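MrsD protein (Bacillus sp., PDB 1P3Y) catalyses the FAD-dependent oxidative decarboxylation of the C-terminal cysteine of mersacidin to an aminoenethiol residue during biosynthesis of this lantibiotic. Local coordinates at residues G14-I19 and N105-T110. Numbering follows the deposited sequence.
With FAD (flavin-adenine dinucleotide), chain B.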
loop_
_atom_site.group_PDB
_atom_site.type_symbol
_atom_site.label_atom_id
_atom_site.label_comp_id
_atom_site.label_asym_id
_atom_site.label_seq_id
_atom_site.Cartn_x
_atom_site.Cartn_y
_atom_site.Cartn_z
ATOM N N GLY A 14 -28.044 -16.572 6.158
ATOM C CA GLY A 14 -27.497 -15.457 5.411
ATOM C C GLY A 14 -27.749 -14.185 6.188
ATOM O O GLY A 14 -28.892 -13.869 6.486
ATOM N N ILE A 15 -26.696 -13.448 6.523
ATOM C CA ILE A 15 -26.858 -12.211 7.282
ATOM C C ILE A 15 -26.699 -10.980 6.376
ATOM O O ILE A 15 -25.711 -10.874 5.640
ATOM C CB ILE A 15 -25.810 -12.132 8.407
ATOM C CG1 ILE A 15 -25.881 -13.385 9.280
ATOM C CG2 ILE A 15 -26.028 -10.897 9.229
ATOM C CD1 ILE A 15 -24.826 -13.423 10.350
ATOM N N CYS A 16 -27.652 -10.050 6.435
ATOM C CA CYS A 16 -27.583 -8.838 5.613
ATOM C C CYS A 16 -27.318 -7.604 6.454
ATOM O O CYS A 16 -27.279 -7.679 7.677
ATOM C CB CYS A 16 -28.867 -8.627 4.810
ATOM S SG CYS A 16 -29.221 -9.936 3.597
ATOM N N GLY A 17 -27.161 -6.460 5.788
ATOM C CA GLY A 17 -26.849 -5.225 6.479
ATOM C C GLY A 17 -27.925 -4.605 7.345
ATOM O O GLY A 17 -28.809 -3.925 6.853
ATOM N N SER A 18 -27.841 -4.824 8.649
ATOM C CA SER A 18 -28.805 -4.255 9.587
ATOM C C SER A 18 -28.178 -4.140 10.975
ATOM O O SER A 18 -27.336 -4.971 11.339
ATOM C CB SER A 18 -30.041 -5.149 9.672
ATOM O OG SER A 18 -30.740 -4.888 10.875
ATOM N N ILE A 19 -28.562 -3.124 11.746
ATOM C CA ILE A 19 -28.027 -2.990 13.104
ATOM C C ILE A 19 -28.341 -4.265 13.913
ATOM O O ILE A 19 -27.545 -4.701 14.751
ATOM C CB ILE A 19 -28.643 -1.769 13.846
ATOM C CG1 ILE A 19 -27.978 -0.478 13.371
ATOM C CG2 ILE A 19 -28.443 -1.905 15.351
ATOM C CD1 ILE A 19 -26.553 -0.286 13.908
ATOM N N ASN A 105 -24.613 -10.335 -4.950
ATOM C CA ASN A 105 -23.771 -10.761 -3.839
ATOM C C ASN A 105 -24.058 -12.228 -3.592
ATOM O O ASN A 105 -25.035 -12.782 -4.133
ATOM C CB ASN A 105 -23.967 -9.928 -2.554
ATOM C CG ASN A 105 -25.419 -9.808 -2.116
ATOM O OD1 ASN A 105 -26.204 -10.765 -2.177
ATOM N ND2 ASN A 105 -25.773 -8.620 -1.638
ATOM N N LEU A 106 -23.208 -12.858 -2.786
ATOM C CA LEU A 106 -23.337 -14.274 -2.534
ATOM C C LEU A 106 -24.675 -14.638 -1.878
ATOM O O LEU A 106 -25.278 -15.656 -2.231
ATOM C CB LEU A 106 -22.122 -14.751 -1.720
ATOM C CG LEU A 106 -21.896 -16.250 -1.479
ATOM C CD1 LEU A 106 -21.776 -17.016 -2.778
ATOM C CD2 LEU A 106 -20.645 -16.414 -0.651
ATOM N N VAL A 107 -25.159 -13.799 -0.962
ATOM C CA VAL A 107 -26.433 -14.073 -0.275
ATOM C C VAL A 107 -27.592 -14.248 -1.266
ATOM O O VAL A 107 -28.346 -15.219 -1.197
ATOM C CB VAL A 107 -26.768 -12.946 0.745
ATOM C CG1 VAL A 107 -28.213 -13.084 1.244
ATOM C CG2 VAL A 107 -25.780 -13.018 1.935
ATOM N N ALA A 108 -27.712 -13.318 -2.201
ATOM C CA ALA A 108 -28.755 -13.376 -3.208
ATOM C C ALA A 108 -28.527 -14.502 -4.223
ATOM O O ALA A 108 -29.474 -15.104 -4.730
ATOM C CB ALA A 108 -28.849 -12.019 -3.940
ATOM N N THR A 109 -27.271 -14.777 -4.532
ATOM C CA THR A 109 -26.942 -15.814 -5.492
ATOM C C THR A 109 -27.296 -17.186 -4.916
ATOM O O THR A 109 -27.840 -18.065 -5.598
ATOM C CB THR A 109 -25.413 -15.778 -5.840
ATOM O OG1 THR A 109 -25.072 -14.498 -6.395
ATOM C CG2 THR A 109 -25.063 -16.863 -6.867
ATOM N N THR A 110 -26.977 -17.367 -3.645
ATOM C CA THR A 110 -27.249 -18.621 -2.986
ATOM C C THR A 110 -28.731 -18.953 -3.036
ATOM O O THR A 110 -29.100 -20.120 -3.151
ATOM C CB THR A 110 -26.748 -18.573 -1.541
ATOM O OG1 THR A 110 -25.329 -18.333 -1.564
ATOM C CG2 THR A 110 -27.048 -19.890 -0.816
HETATM P PA FAD B . -24.671 -5.338 0.300
HETATM O O1A FAD B . -23.948 -5.237 1.637
HETATM O O2A FAD B . -24.200 -6.386 -0.691
HETATM O O5B FAD B . -24.653 -3.904 -0.497
HETATM C C5B FAD B . -24.355 -2.623 0.133
HETATM C C4B FAD B . -22.900 -2.213 -0.065
HETATM O O4B FAD B . -22.114 -3.356 -0.384
HETATM C C3B FAD B . -22.660 -1.228 -1.222
HETATM O O3B FAD B . -22.132 -0.056 -0.609
HETATM C C2B FAD B . -21.729 -1.966 -2.127
HETATM O O2B FAD B . -20.799 -1.266 -2.905
HETATM C C1B FAD B . -21.044 -2.969 -1.203
HETATM N N9A FAD B . -20.487 -4.242 -1.766
HETATM C C8A FAD B . -21.145 -5.431 -2.303
HETATM N N7A FAD B . -20.323 -6.369 -2.717
HETATM C C5A FAD B . -19.017 -5.837 -2.465
HETATM C C6A FAD B . -17.669 -6.324 -2.686
HETATM N N6A FAD B . -17.414 -7.533 -3.212
HETATM N N1A FAD B . -16.575 -5.478 -2.323
HETATM C C2A FAD B . -16.777 -4.236 -1.786
HETATM N N3A FAD B . -18.063 -3.679 -1.520
HETATM C C4A FAD B . -19.121 -4.611 -1.932
HETATM N N1 FAD B . -31.426 -1.770 5.000
HETATM C C2 FAD B . -32.545 -2.537 5.298
HETATM O O2 FAD B . -33.335 -2.894 4.382
HETATM N N3 FAD B . -32.784 -2.912 6.629
HETATM C C4 FAD B . -31.952 -2.561 7.760
HETATM O O4 FAD B . -32.272 -2.951 8.948
HETATM C C4X FAD B . -30.830 -1.806 7.427
HETATM N N5 FAD B . -29.955 -1.456 8.513
HETATM C C5X FAD B . -28.778 -0.707 8.196
HETATM C C6 FAD B . -27.871 -0.332 9.235
HETATM C C7 FAD B . -26.650 0.425 8.996
HETATM C C7M FAD B . -25.731 0.763 10.205
HETATM C C8 FAD B . -26.345 0.824 7.604
HETATM C C8M FAD B . -25.110 1.604 7.202
HETATM C C9 FAD B . -27.205 0.481 6.548
HETATM C C9A FAD B . -28.427 -0.273 6.787
HETATM N N10 FAD B . -29.431 -0.694 5.747
HETATM C C10 FAD B . -30.584 -1.431 6.056
HETATM C "C1'" FAD B . -29.156 -0.312 4.394
HETATM C "C2'" FAD B . -28.585 -1.344 3.492
HETATM O "O2'" FAD B . -27.272 -1.776 4.070
HETATM C "C3'" FAD B . -28.331 -0.795 2.138
HETATM O "O3'" FAD B . -29.539 -0.701 1.353
HETATM C "C4'" FAD B . -27.310 -1.613 1.295
HETATM O "O4'" FAD B . -27.120 -0.907 0.023
HETATM C "C5'" FAD B . -27.728 -3.027 0.975
HETATM O "O5'" FAD B . -27.339 -3.923 2.028
HETATM P P FAD B . -27.223 -5.480 1.801
HETATM O O1P FAD B . -26.808 -6.046 3.090
HETATM O O2P FAD B . -28.526 -5.980 1.230
HETATM O O3P FAD B . -26.189 -5.635 0.568
#
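C16 and V107 meet side chain to side chain where the loop after the central strand 10-15 of a Rossmann-type parallel sheet comes up to the first turn of helix 106-113. The direct contact is small, buried and apolar. V107 directs its CB toward segment 14-19, and CG1, anti to the backbone N (chi1 168°), is the branch that touches SG of C16, at 4.1 Å. A compact thiol and a beta-branched valine suit this place, where I87 of the neighbouring strand and I94 of helix 92-99 pack against both.

Polar contacts join the two segments through the FAD pyrophosphate, one phosphate to each. On the flavin-side phosphate, O1P accepts the backbone N-H of G17 at 2.8 Å; having no side chain, G17 lets the ribityl O2' come within 4.2 Å of its CA. On the other phosphate, O2A takes the N-H of N105 ND2 at 2.9 Å. Further along the loop, S18 places CB and OG beside flavin O4, while I19 sets its CD1 3.9 Å from the ring methyl C7M, an apolar branch end against a methyl group.

Within the helical segment, N105 is the N-cap, and its amide works from both ends. With chi1 at 52°, CG sits between the backbone N and carbonyl carbon, and OD1 turns back to cap A108 N while ND2 extends to the phosphate. Asparagine supplies this acceptor and donor in one flat group, and the two bonds together should fix its rotation. T109 OG1 bonds to a second FAD and also to N105 O, at 2.8 Å, approaching from above the carbonyl plane, 50° out of it, while T109 N binds the same oxygen.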